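Local coordinates for mannan endo-1,4-beta-mannosidase (Cryptopygus antarcticus, PDB 4OOU), which hydrolyses internal beta-1,4-mannosidic linkages at random in mannans, galactomannans and glucomannans, releasing mainly short manno-oligosaccharides, at residues S51-G56 and A80-H85; H280-S285 and E312-C317; I222-S227 and G267-G272; H97-S102 and E149-S154. All coordinates share one frame; numbering follows the deposited sequence.

Interaction 1 of 4, residues S51-G56 and A80-H85; sequences SDFGNG and ARVWVH
At the C-terminal end of strand 79-86 of the TIM barrel, F53 from the loop after strand 35-43 packs against V82 and V84. CE2 at the edge of the F53 ring lies 4.1 Å from CG2 of V82. The carbonyl O of W83 comes near the plane of the same ring, 3.8 Å from F53 CE2. V84 adds a looser apolar contact, its CG1 standing 4.4 Å from F53 CD2. With CG of F53 anti to its carbonyl carbon (chi1 -45°), the ring is directed to V82 and V84, and L109, L113 and L116 of helix 109-122 also touch it.

Between the two backbones, ordered waters do the polar work. Water 1 accepts from D52 N and donates to V84 O, the latter at 2.9 Å. Water 2 lies 2.7 Å from D52 OD2 and can also donate to W83 O, while water 3 links F53 O to V84 O in a similar way. The D52 carboxylate is itself held in its loop by the backbone N-H groups of S48 at OD1 and R47 at OD2. W83 binds substrate, and its side chain leads away from the loop toward W341. The loop following one barrel strand here packs on the end of the next, as in the (beta/alpha)8 barrel of glycoside hydrolase family 5, next to the substrate-binding W83.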
loop_
_atom_site.group_PDB
_atom_site.type_symbol
_atom_site.label_atom_id
_atom_site.label_comp_id
_atom_site.label_asym_id
_atom_site.label_seq_id
_atom_site.Cartn_x
_atom_site.Cartn_y
_atom_site.Cartn_z
ATOM N N SER A 51 13.953 -5.518 -7.993
ATOM C CA SER A 51 14.423 -6.865 -8.398
ATOM C C SER A 51 14.310 -8.024 -7.347
ATOM O O SER A 51 15.100 -8.974 -7.373
ATOM C CB SER A 51 15.851 -6.794 -8.939
ATOM O OG SER A 51 16.757 -6.331 -7.975
ATOM N N ASP A 52 13.307 -7.970 -6.473
ATOM C CA ASP A 52 13.136 -8.968 -5.438
ATOM C C ASP A 52 12.490 -10.199 -6.001
ATOM O O ASP A 52 12.845 -11.305 -5.626
ATOM C CB ASP A 52 12.232 -8.463 -4.327
ATOM C CG ASP A 52 12.953 -7.590 -3.324
ATOM O OD1 ASP A 52 14.171 -7.762 -3.125
ATOM O OD2 ASP A 52 12.261 -6.733 -2.726
ATOM N N PHE A 53 11.502 -9.982 -6.862
ATOM C CA PHE A 53 10.806 -11.031 -7.564
ATOM C C PHE A 53 10.941 -10.910 -9.100
ATOM O O PHE A 53 11.000 -9.785 -9.651
ATOM C CB PHE A 53 9.342 -10.919 -7.232
ATOM C CG PHE A 53 9.060 -10.701 -5.783
ATOM C CD1 PHE A 53 8.879 -11.783 -4.929
ATOM C CD2 PHE A 53 8.937 -9.407 -5.281
ATOM C CE1 PHE A 53 8.600 -11.572 -3.599
ATOM C CE2 PHE A 53 8.655 -9.184 -3.947
ATOM C CZ PHE A 53 8.481 -10.271 -3.103
ATOM N N GLY A 54 10.942 -12.064 -9.778
ATOM C CA GLY A 54 11.111 -12.134 -11.234
ATOM C C GLY A 54 12.552 -12.420 -11.620
ATOM O O GLY A 54 13.472 -12.176 -10.803
ATOM N N ASN A 55 12.751 -12.927 -12.851
ATOM C CA ASN A 55 14.096 -13.152 -13.440
ATOM C C ASN A 55 15.017 -13.874 -12.469
ATOM O O ASN A 55 16.166 -13.490 -12.244
ATOM C CB ASN A 55 14.731 -11.837 -13.915
ATOM C CG ASN A 55 14.002 -11.226 -15.115
ATOM O OD1 ASN A 55 13.192 -11.884 -15.775
ATOM N ND2 ASN A 55 14.310 -9.963 -15.418
ATOM N N GLY A 56 14.459 -14.916 -11.864
ATOM C CA GLY A 56 15.141 -15.731 -10.895
ATOM C C GLY A 56 15.849 -14.990 -9.797
ATOM O O GLY A 56 16.810 -15.519 -9.250
ATOM N N ALA A 80 3.355 -7.008 6.600
ATOM C CA ALA A 80 4.484 -6.436 5.883
ATOM C C ALA A 80 4.021 -5.872 4.537
ATOM O O ALA A 80 3.325 -6.546 3.783
ATOM C CB ALA A 80 5.555 -7.489 5.665
ATOM N N ARG A 81 4.395 -4.625 4.255
ATOM C CA ARG A 81 4.139 -3.997 2.954
ATOM C C ARG A 81 5.436 -4.136 2.130
ATOM O O ARG A 81 6.553 -3.792 2.593
ATOM C CB ARG A 81 3.774 -2.541 3.158
ATOM C CG ARG A 81 3.307 -1.744 1.951
ATOM C CD ARG A 81 3.051 -0.317 2.392
ATOM N NE ARG A 81 2.618 0.560 1.324
ATOM C CZ ARG A 81 3.282 1.618 0.862
ATOM N NH1 ARG A 81 4.482 1.962 1.351
ATOM N NH2 ARG A 81 2.728 2.358 -0.090
ATOM N N VAL A 82 5.286 -4.673 0.917
ATOM C CA VAL A 82 6.441 -5.020 0.121
ATOM C C VAL A 82 6.168 -4.756 -1.344
ATOM O O VAL A 82 5.091 -5.034 -1.835
ATOM C CB VAL A 82 6.848 -6.484 0.366
ATOM C CG1 VAL A 82 5.661 -7.402 0.232
ATOM C CG2 VAL A 82 7.984 -6.909 -0.570
ATOM N N TRP A 83 7.174 -4.195 -2.016
ATOM C CA TRP A 83 7.039 -3.593 -3.331
ATOM C C TRP A 83 7.383 -4.604 -4.432
ATOM O O TRP A 83 8.293 -5.417 -4.264
ATOM C CB TRP A 83 7.960 -2.373 -3.405
ATOM C CG TRP A 83 7.525 -1.169 -2.593
ATOM C CD1 TRP A 83 6.756 -1.151 -1.462
ATOM C CD2 TRP A 83 7.861 0.187 -2.854
ATOM N NE1 TRP A 83 6.574 0.130 -1.033
ATOM C CE2 TRP A 83 7.248 0.968 -1.867
ATOM C CE3 TRP A 83 8.613 0.816 -3.841
ATOM C CZ2 TRP A 83 7.356 2.336 -1.843
ATOM C CZ3 TRP A 83 8.721 2.175 -3.821
ATOM C CH2 TRP A 83 8.101 2.925 -2.833
ATOM N N VAL A 84 6.655 -4.543 -5.553
ATOM C CA VAL A 84 6.791 -5.522 -6.652
ATOM C C VAL A 84 7.326 -4.964 -7.994
ATOM O O VAL A 84 8.527 -5.090 -8.277
ATOM C CB VAL A 84 5.484 -6.331 -6.884
ATOM C CG1 VAL A 84 5.775 -7.549 -7.771
ATOM C CG2 VAL A 84 4.902 -6.788 -5.554
ATOM N N HIS A 85 6.481 -4.406 -8.853
ATOM C CA HIS A 85 7.027 -3.911 -10.117
ATOM C C HIS A 85 8.008 -2.739 -9.880
ATOM O O HIS A 85 9.113 -2.714 -10.457
ATOM C CB HIS A 85 5.936 -3.481 -11.088
ATOM C CG HIS A 85 4.882 -4.507 -11.290
ATOM N ND1 HIS A 85 5.145 -5.858 -11.239
ATOM C CD2 HIS A 85 3.560 -4.385 -11.544
ATOM C CE1 HIS A 85 4.019 -6.529 -11.418
ATOM N NE2 HIS A 85 3.047 -5.657 -11.620
HETATM O O HOH W 1 10.692 -6.690 -7.154
HETATM O O HOH W 2 11.301 -4.981 -4.518
HETATM O O HOH W 3 9.588 -7.363 -9.916
#

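Interaction 2 of 4, residues H280-S285 and E312-C317; sequences HTYSHS and EFASVC
H280 lies face-on to E312, the probable nucleophile. CG of the glutamate sits over the imidazole centre, 3.6 Å from the centroid, in a CH-pi contact. Farther along, the carboxylate carbon lies above the ring's rim, with ring and carboxylate planes 17° apart, an almost parallel stack. H280 ND1 bonds instead to E181 OE2, of the probable proton donor/acceptor, and NE2 to Q278 OE1, so both ring nitrogens are engaged and the rotation of the ring is fixed.

At T281 the contact passes to the backbone: its N donates to E312 O at 3.0 Å. Its methyl CG2 rests 4.1 Å from F313 CB.

Y282, which binds substrate, reaches back with its hydroxyl toward the same glutamate. OH donates to E312 OE1, which lies in the plane of the phenol ring at its edge; the 2.4 Å separation is very short and its exact value doubtful. Phenol and carboxylate planes are turned 70° apart. CD1 of Y282 also touches C317 CB at 4.2 Å.

S283 N donates to C317 O at 3.2 Å, while its OG bonds to S318 O. C317 is disulfide-bonded to C349. On the face of the sheet that carries T281, F313 packs edge-to-face on F294 and touches L326 of helix 323-332 and A338 and T340 of strand 337-340.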
loop_
_atom_site.group_PDB
_atom_site.type_symbol
_atom_site.label_atom_id
_atom_site.label_comp_id
_atom_site.label_asym_id
_atom_site.label_seq_id
_atom_site.Cartn_x
_atom_site.Cartn_y
_atom_site.Cartn_z
ATOM N N HIS A 280 0.458 8.282 4.426
ATOM C CA HIS A 280 1.820 8.154 4.944
ATOM C C HIS A 280 2.142 9.418 5.689
ATOM O O HIS A 280 1.619 10.418 5.334
ATOM C CB HIS A 280 2.817 8.055 3.805
ATOM C CG HIS A 280 2.611 6.875 2.927
ATOM N ND1 HIS A 280 3.222 6.754 1.703
ATOM C CD2 HIS A 280 1.857 5.770 3.086
ATOM C CE1 HIS A 280 2.876 5.607 1.157
ATOM N NE2 HIS A 280 2.039 4.995 1.974
ATOM N N THR A 281 3.032 9.409 6.681
ATOM C CA THR A 281 3.257 10.637 7.435
ATOM C C THR A 281 4.661 10.771 8.029
ATOM O O THR A 281 5.184 9.857 8.675
ATOM C CB THR A 281 2.149 10.840 8.501
ATOM O OG1 THR A 281 2.139 12.207 8.948
ATOM C CG2 THR A 281 2.329 9.886 9.651
ATOM N N TYR A 282 5.242 11.943 7.786
ATOM C CA TYR A 282 6.580 12.281 8.188
ATOM C C TYR A 282 6.653 13.777 8.618
ATOM O O TYR A 282 6.131 14.675 7.941
ATOM C CB TYR A 282 7.538 12.016 7.006
ATOM C CG TYR A 282 7.592 10.582 6.486
ATOM C CD1 TYR A 282 8.417 9.638 7.066
ATOM C CD2 TYR A 282 6.849 10.189 5.390
ATOM C CE1 TYR A 282 8.474 8.337 6.592
ATOM C CE2 TYR A 282 6.901 8.879 4.910
ATOM C CZ TYR A 282 7.713 7.957 5.523
ATOM O OH TYR A 282 7.766 6.660 5.051
ATOM N N SER A 283 7.317 14.052 9.734
ATOM C CA SER A 283 7.565 15.428 10.157
ATOM C C SER A 283 8.582 16.139 9.255
ATOM O O SER A 283 9.340 15.497 8.530
ATOM C CB SER A 283 8.062 15.436 11.611
ATOM O OG SER A 283 9.283 14.742 11.790
ATOM N N HIS A 284 8.583 17.468 9.293
ATOM C CA HIS A 284 9.616 18.276 8.628
ATOM C C HIS A 284 10.285 19.172 9.656
ATOM O O HIS A 284 9.624 19.966 10.344
ATOM C CB HIS A 284 9.017 19.060 7.458
ATOM C CG HIS A 284 8.531 18.161 6.365
ATOM N ND1 HIS A 284 7.226 17.714 6.292
ATOM C CD2 HIS A 284 9.198 17.538 5.363
ATOM C CE1 HIS A 284 7.100 16.889 5.266
ATOM N NE2 HIS A 284 8.284 16.759 4.690
ATOM N N SER A 285 11.595 18.999 9.801
ATOM C CA SER A 285 12.359 19.693 10.838
ATOM C C SER A 285 11.719 19.451 12.223
ATOM O O SER A 285 11.463 20.400 12.972
ATOM C CB SER A 285 12.451 21.208 10.536
ATOM O OG SER A 285 13.035 21.470 9.255
ATOM N N GLU A 312 2.891 4.324 5.992
ATOM C CA GLU A 312 4.284 4.502 6.383
ATOM C C GLU A 312 4.425 5.582 7.442
ATOM O O GLU A 312 3.671 6.557 7.469
ATOM C CB GLU A 312 5.129 4.958 5.217
ATOM C CG GLU A 312 5.047 4.179 3.914
ATOM C CD GLU A 312 5.817 4.894 2.817
ATOM O OE1 GLU A 312 6.481 5.929 3.117
ATOM O OE2 GLU A 312 5.744 4.446 1.652
ATOM N N PHE A 313 5.406 5.406 8.316
ATOM C CA PHE A 313 5.827 6.454 9.225
ATOM C C PHE A 313 7.185 6.083 9.833
ATOM O O PHE A 313 7.600 4.944 9.737
ATOM C CB PHE A 313 4.765 6.662 10.310
ATOM C CG PHE A 313 4.771 5.608 11.382
ATOM C CD1 PHE A 313 4.050 4.436 11.225
ATOM C CD2 PHE A 313 5.492 5.801 12.557
ATOM C CE1 PHE A 313 4.048 3.472 12.210
ATOM C CE2 PHE A 313 5.487 4.848 13.550
ATOM C CZ PHE A 313 4.768 3.678 13.366
ATOM N N ALA A 314 7.867 7.013 10.477
ATOM C CA ALA A 314 9.108 6.651 11.148
ATOM C C ALA A 314 9.428 7.493 12.382
ATOM O O ALA A 314 9.302 8.715 12.324
ATOM C CB ALA A 314 10.255 6.736 10.160
ATOM N N SER A 315 9.861 6.823 13.474
ATOM C CA SER A 315 10.260 7.468 14.770
ATOM C C SER A 315 11.132 8.657 14.540
ATOM O O SER A 315 11.011 9.673 15.196
ATOM C CB SER A 315 11.126 6.554 15.649
ATOM O OG SER A 315 10.757 5.202 15.553
ATOM N N VAL A 316 12.022 8.467 13.590
ATOM C CA VAL A 316 13.135 9.312 13.358
ATOM C C VAL A 316 12.746 10.531 12.461
ATOM O O VAL A 316 13.531 11.481 12.310
ATOM C CB VAL A 316 14.270 8.404 12.821
ATOM C CG1 VAL A 316 14.080 8.129 11.336
ATOM C CG2 VAL A 316 15.647 8.977 13.148
ATOM N N CYS A 317 11.536 10.495 11.883
ATOM C CA CYS A 317 10.855 11.686 11.385
ATOM C C CYS A 317 9.478 11.783 12.002
ATOM O O CYS A 317 8.447 11.548 11.366
ATOM C CB CYS A 317 10.809 11.680 9.872
ATOM S SG CYS A 317 12.504 11.614 9.297
#

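Interaction 3 of 4, residues I222-S227 and G267-G272; sequences INWISS and GGKSNG
The turn of helix 215-232 at N223-S227 runs close against the loop of G267-G272, with the CA atoms of S227 and G272 3.7 Å apart. In the TIM barrel this loop leads from helix 260-267 to strand 277-281 and contains a type I beta turn from K269 to G272.

N223 holds the K269-G272 beta turn through its amide. CG is anti to the backbone N (chi1 -179°), which projects the amide into the loop. OD1 takes the N-H of K269 in its own carbonyl plane, on a lone pair, at 3.0 Å. On the other side of the group, ND2 gives bonds to the carbonyl oxygens of K269 and G272, each 2.8 Å away and each lying within 4° of the amide plane. Three bonds therefore fix the rotation of the amide, and K269 O receives the turn's own G272 N-H as well.

Both glycines lie close against the helix: G267 C is 3.0 Å from N223 OD1, and G272 CA is 3.5 Å from S227 N. W224 adds a weak bond from NE1 to G267 O and turns one ring face to K269, whose CE lies over the five-membered ring, 4.2 Å from its centroid. S226 OG bonds to I273 O, just past the beta turn. The last link is at N271: S227 OG donates to its OD1, in the carbonyl plane, at 2.7 Å.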
loop_
_atom_site.group_PDB
_atom_site.type_symbol
_atom_site.label_atom_id
_atom_site.label_comp_id
_atom_site.label_asym_id
_atom_site.label_seq_id
_atom_site.Cartn_x
_atom_site.Cartn_y
_atom_site.Cartn_z
ATOM N N ILE A 222 -5.568 4.090 -11.977
ATOM C CA ILE A 222 -5.782 3.231 -10.822
ATOM C C ILE A 222 -7.200 2.612 -10.851
ATOM O O ILE A 222 -7.377 1.455 -10.484
ATOM C CB ILE A 222 -5.188 3.752 -9.431
ATOM C CG1 ILE A 222 -6.103 3.424 -8.261
ATOM C CG2 ILE A 222 -4.736 5.231 -9.371
ATOM C CD1 ILE A 222 -7.021 4.545 -7.905
ATOM N N ASN A 223 -8.172 3.337 -11.381
ATOM C CA ASN A 223 -9.524 2.790 -11.585
ATOM C C ASN A 223 -9.507 1.519 -12.439
ATOM O O ASN A 223 -9.980 0.459 -11.996
ATOM C CB ASN A 223 -10.436 3.859 -12.217
ATOM C CG ASN A 223 -11.868 3.379 -12.446
ATOM O OD1 ASN A 223 -12.394 3.510 -13.560
ATOM N ND2 ASN A 223 -12.510 2.842 -11.387
ATOM N N TRP A 224 -8.909 1.612 -13.625
ATOM C CA TRP A 224 -8.841 0.456 -14.505
ATOM C C TRP A 224 -8.148 -0.702 -13.819
ATOM O O TRP A 224 -8.579 -1.852 -13.956
ATOM C CB TRP A 224 -8.100 0.760 -15.799
ATOM C CG TRP A 224 -8.878 1.551 -16.772
ATOM C CD1 TRP A 224 -9.710 2.574 -16.494
ATOM C CD2 TRP A 224 -8.867 1.418 -18.202
ATOM N NE1 TRP A 224 -10.226 3.093 -17.643
ATOM C CE2 TRP A 224 -9.726 2.408 -18.713
ATOM C CE3 TRP A 224 -8.211 0.558 -19.101
ATOM C CZ2 TRP A 224 -9.964 2.574 -20.092
ATOM C CZ3 TRP A 224 -8.452 0.715 -20.483
ATOM C CH2 TRP A 224 -9.320 1.723 -20.958
ATOM N N ILE A 225 -7.065 -0.413 -13.090
ATOM C CA ILE A 225 -6.292 -1.488 -12.494
ATOM C C ILE A 225 -7.043 -2.213 -11.374
ATOM O O ILE A 225 -7.073 -3.449 -11.347
ATOM C CB ILE A 225 -4.923 -1.001 -12.034
ATOM C CG1 ILE A 225 -4.077 -0.624 -13.254
ATOM C CG2 ILE A 225 -4.195 -2.098 -11.270
ATOM C CD1 ILE A 225 -2.824 0.156 -12.895
ATOM N N SER A 226 -7.664 -1.446 -10.471
ATOM C CA SER A 226 -8.523 -2.010 -9.421
ATOM C C SER A 226 -9.655 -2.821 -10.035
ATOM O O SER A 226 -10.012 -3.914 -9.559
ATOM C CB SER A 226 -9.133 -0.893 -8.590
ATOM O OG SER A 226 -9.980 -1.394 -7.579
ATOM N N SER A 227 -10.232 -2.285 -11.108
ATOM C CA SER A 227 -11.373 -2.942 -11.663
ATOM C C SER A 227 -10.984 -4.364 -11.993
ATOM O O SER A 227 -11.772 -5.277 -11.762
ATOM C CB SER A 227 -11.929 -2.238 -12.896
ATOM O OG SER A 227 -12.986 -3.047 -13.421
ATOM N N GLY A 267 -12.418 6.636 -14.975
ATOM C CA GLY A 267 -12.127 5.558 -15.899
ATOM C C GLY A 267 -13.327 4.704 -16.202
ATOM O O GLY A 267 -13.252 3.819 -17.044
ATOM N N GLY A 268 -14.414 4.959 -15.485
ATOM C CA GLY A 268 -15.709 4.484 -15.885
ATOM C C GLY A 268 -15.887 3.050 -15.532
ATOM O O GLY A 268 -16.814 2.426 -16.009
ATOM N N LYS A 269 -14.994 2.521 -14.703
ATOM C CA LYS A 269 -15.102 1.141 -14.266
ATOM C C LYS A 269 -15.608 1.195 -12.839
ATOM O O LYS A 269 -15.012 1.830 -11.948
ATOM C CB LYS A 269 -13.804 0.351 -14.473
ATOM C CG LYS A 269 -13.448 0.278 -15.960
ATOM C CD LYS A 269 -12.904 -1.071 -16.422
ATOM C CE LYS A 269 -12.221 -0.972 -17.791
ATOM N NZ LYS A 269 -13.103 -1.436 -18.897
ATOM N N SER A 270 -16.765 0.564 -12.669
ATOM C CA SER A 270 -17.639 0.878 -11.573
ATOM C C SER A 270 -17.173 0.187 -10.299
ATOM O O SER A 270 -17.414 0.682 -9.207
ATOM C CB SER A 270 -19.091 0.511 -11.938
ATOM O OG SER A 270 -19.332 -0.851 -11.702
ATOM N N ASN A 271 -16.519 -0.959 -10.452
ATOM C CA ASN A 271 -15.918 -1.689 -9.331
ATOM C C ASN A 271 -14.404 -1.464 -9.238
ATOM O O ASN A 271 -13.677 -2.320 -8.772
ATOM C CB ASN A 271 -16.209 -3.189 -9.476
ATOM C CG ASN A 271 -15.392 -3.829 -10.564
ATOM O OD1 ASN A 271 -14.892 -3.158 -11.474
ATOM N ND2 ASN A 271 -15.206 -5.122 -10.452
ATOM N N GLY A 272 -13.931 -0.298 -9.684
ATOM C CA GLY A 272 -12.512 -0.003 -9.685
ATOM C C GLY A 272 -12.269 0.923 -8.537
ATOM O O GLY A 272 -11.908 2.108 -8.744
#

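Interaction 4 of 4, residues H97-S102 and E149-S154; sequences HGFVTS and ESKLNS
F99 and V100 meet K151 and S154 where the antiparallel hairpin of strands 93-94 and 100-102 comes against the start of helix 149-167 of the TIM barrel. Strand 100-102 carries a classic beta bulge, T101 and S102 both facing A93.

Only one hydrogen bond spans the two segments: V100 N to S154 OG, 3.1 Å long and nearly straight at 169°. With OG lying between the backbone N and carbonyl carbon of S154 (chi1 53°), the hydroxyl is placed beside the strand. It probably also donates to K151 O within its helix, though that distance is too short to trust.

Contacts of the F99 ring come next, first among them a CH-pi contact. K151, one of the substrate-binding residues, runs as an extended chain across F99 at about a right angle. Its CG stands over the centre of the ring, 3.7 Å from the centroid. S150 OG, bonded to D148 OD1, lies beside the same ring, 3.6 Å from F99 CE2.

Two backbone carbonyls run alongside the same lysine chain: G98 O is 3.3 Å from K151 CD, and H97 O is 3.4 Å from K151 CE.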
loop_
_atom_site.group_PDB
_atom_site.type_symbol
_atom_site.label_atom_id
_atom_site.label_comp_id
_atom_site.label_asym_id
_atom_site.label_seq_id
_atom_site.Cartn_x
_atom_site.Cartn_y
_atom_site.Cartn_z
ATOM N N HIS A 97 7.787 -2.287 -28.537
ATOM C CA HIS A 97 6.734 -1.276 -28.783
ATOM C C HIS A 97 6.105 -0.726 -27.479
ATOM O O HIS A 97 5.233 0.148 -27.533
ATOM C CB HIS A 97 5.599 -1.814 -29.666
ATOM C CG HIS A 97 6.047 -2.669 -30.814
ATOM N ND1 HIS A 97 6.878 -2.207 -31.815
ATOM C CD2 HIS A 97 5.751 -3.954 -31.132
ATOM C CE1 HIS A 97 7.089 -3.176 -32.690
ATOM N NE2 HIS A 97 6.424 -4.250 -32.294
ATOM N N GLY A 98 6.520 -1.246 -26.323
ATOM C CA GLY A 98 5.986 -0.799 -25.037
ATOM C C GLY A 98 4.673 -1.450 -24.618
ATOM O O GLY A 98 3.842 -0.820 -23.969
ATOM N N PHE A 99 4.501 -2.716 -24.985
ATOM C CA PHE A 99 3.342 -3.501 -24.618
ATOM C C PHE A 99 3.854 -4.590 -23.701
ATOM O O PHE A 99 4.974 -5.078 -23.873
ATOM C CB PHE A 99 2.666 -4.112 -25.857
ATOM C CG PHE A 99 1.829 -3.135 -26.645
ATOM C CD1 PHE A 99 2.429 -2.181 -27.459
ATOM C CD2 PHE A 99 0.444 -3.147 -26.550
ATOM C CE1 PHE A 99 1.660 -1.256 -28.160
ATOM C CE2 PHE A 99 -0.336 -2.228 -27.249
ATOM C CZ PHE A 99 0.272 -1.288 -28.063
ATOM N N VAL A 100 3.053 -4.958 -22.706
ATOM C CA VAL A 100 3.483 -5.979 -21.739
ATOM C C VAL A 100 3.322 -7.346 -22.370
ATOM O O VAL A 100 2.246 -7.680 -22.854
ATOM C CB VAL A 100 2.721 -5.873 -20.385
ATOM C CG1 VAL A 100 2.768 -7.177 -19.600
ATOM C CG2 VAL A 100 3.320 -4.753 -19.539
ATOM N N THR A 101 4.400 -8.117 -22.387
ATOM C CA THR A 101 4.350 -9.507 -22.898
ATOM C C THR A 101 4.025 -10.463 -21.791
ATOM O O THR A 101 3.389 -11.487 -22.018
ATOM C CB THR A 101 5.689 -9.988 -23.519
ATOM O OG1 THR A 101 6.729 -10.041 -22.523
ATOM C CG2 THR A 101 6.122 -9.081 -24.628
ATOM N N SER A 102 4.510 -10.146 -20.596
ATOM C CA SER A 102 4.390 -11.049 -19.469
ATOM C C SER A 102 4.845 -10.451 -18.134
ATOM O O SER A 102 5.131 -9.247 -17.959
ATOM C CB SER A 102 5.162 -12.339 -19.766
ATOM O OG SER A 102 6.393 -12.045 -20.372
ATOM N N GLU A 149 -4.471 3.455 -23.449
ATOM C CA GLU A 149 -5.476 2.474 -23.074
ATOM C C GLU A 149 -5.131 1.054 -23.522
ATOM O O GLU A 149 -5.436 0.110 -22.805
ATOM C CB GLU A 149 -6.852 2.856 -23.627
ATOM C CG GLU A 149 -7.372 4.215 -23.174
ATOM C CD GLU A 149 -8.873 4.391 -23.355
ATOM O OE1 GLU A 149 -9.558 3.492 -23.926
ATOM O OE2 GLU A 149 -9.370 5.454 -22.907
ATOM N N SER A 150 -4.512 0.880 -24.691
ATOM C CA SER A 150 -4.189 -0.492 -25.189
ATOM C C SER A 150 -3.013 -1.106 -24.440
ATOM O O SER A 150 -3.006 -2.315 -24.153
ATOM C CB SER A 150 -3.926 -0.525 -26.712
ATOM O OG SER A 150 -2.842 0.317 -27.090
ATOM N N LYS A 151 -2.028 -0.266 -24.123
ATOM C CA LYS A 151 -0.831 -0.723 -23.446
ATOM C C LYS A 151 -1.144 -1.093 -22.005
ATOM O O LYS A 151 -0.536 -2.005 -21.444
ATOM C CB LYS A 151 0.265 0.351 -23.516
ATOM C CG LYS A 151 0.879 0.585 -24.906
ATOM C CD LYS A 151 1.907 1.721 -24.906
ATOM C CE LYS A 151 2.567 1.920 -26.279
ATOM N NZ LYS A 151 3.541 3.049 -26.339
ATOM N N LEU A 152 -2.104 -0.397 -21.400
ATOM C CA LEU A 152 -2.551 -0.728 -20.030
ATOM C C LEU A 152 -3.229 -2.069 -19.972
ATOM O O LEU A 152 -2.967 -2.876 -19.054
ATOM C CB LEU A 152 -3.518 0.329 -19.490
ATOM C CG LEU A 152 -3.954 0.243 -18.011
ATOM C CD1 LEU A 152 -2.844 -0.162 -17.054
ATOM C CD2 LEU A 152 -4.503 1.588 -17.581
ATOM N N ASN A 153 -4.099 -2.308 -20.956
ATOM C CA ASN A 153 -4.728 -3.601 -21.077
ATOM C C ASN A 153 -3.715 -4.723 -21.317
ATOM O O ASN A 153 -3.977 -5.871 -20.944
ATOM C CB ASN A 153 -5.805 -3.621 -22.173
ATOM C CG ASN A 153 -7.087 -2.916 -21.748
ATOM O OD1 ASN A 153 -7.721 -3.275 -20.743
ATOM N ND2 ASN A 153 -7.483 -1.907 -22.524
ATOM N N SER A 154 -2.570 -4.424 -21.925
ATOM C CA SER A 154 -1.594 -5.480 -22.105
ATOM C C SER A 154 -1.081 -5.812 -20.732
ATOM O O SER A 154 -0.913 -6.997 -20.397
ATOM C CB SER A 154 -0.465 -5.099 -23.071
ATOM O OG SER A 154 0.135 -3.889 -22.714
#

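Overall arrangement
The four contacts belong to one (beta/alpha)8 barrel. Interactions 1 and 2 both reach its sheet and meet at the active site, where R81 NH1 makes a 2.8 Å salt bridge to OE2 of the probable nucleophile E312; a bound TRS molecule, probably from the crystallisation liquor, is hydrogen-bonded to the same oxygen and lies near W83. Interactions 3 and 4 lie on the same side of the chain's centre, about 17 Å apart between centres, and meet chiefly through W224, whose CZ3 is 3.5 Å from N153 ND2, with I225 on L152 beside it. Their helices, 215-232 and 149-167, pack side by side. Interactions 2 and 4 are farthest apart, their centres about 36 Å from each other, on opposite sides of the centre.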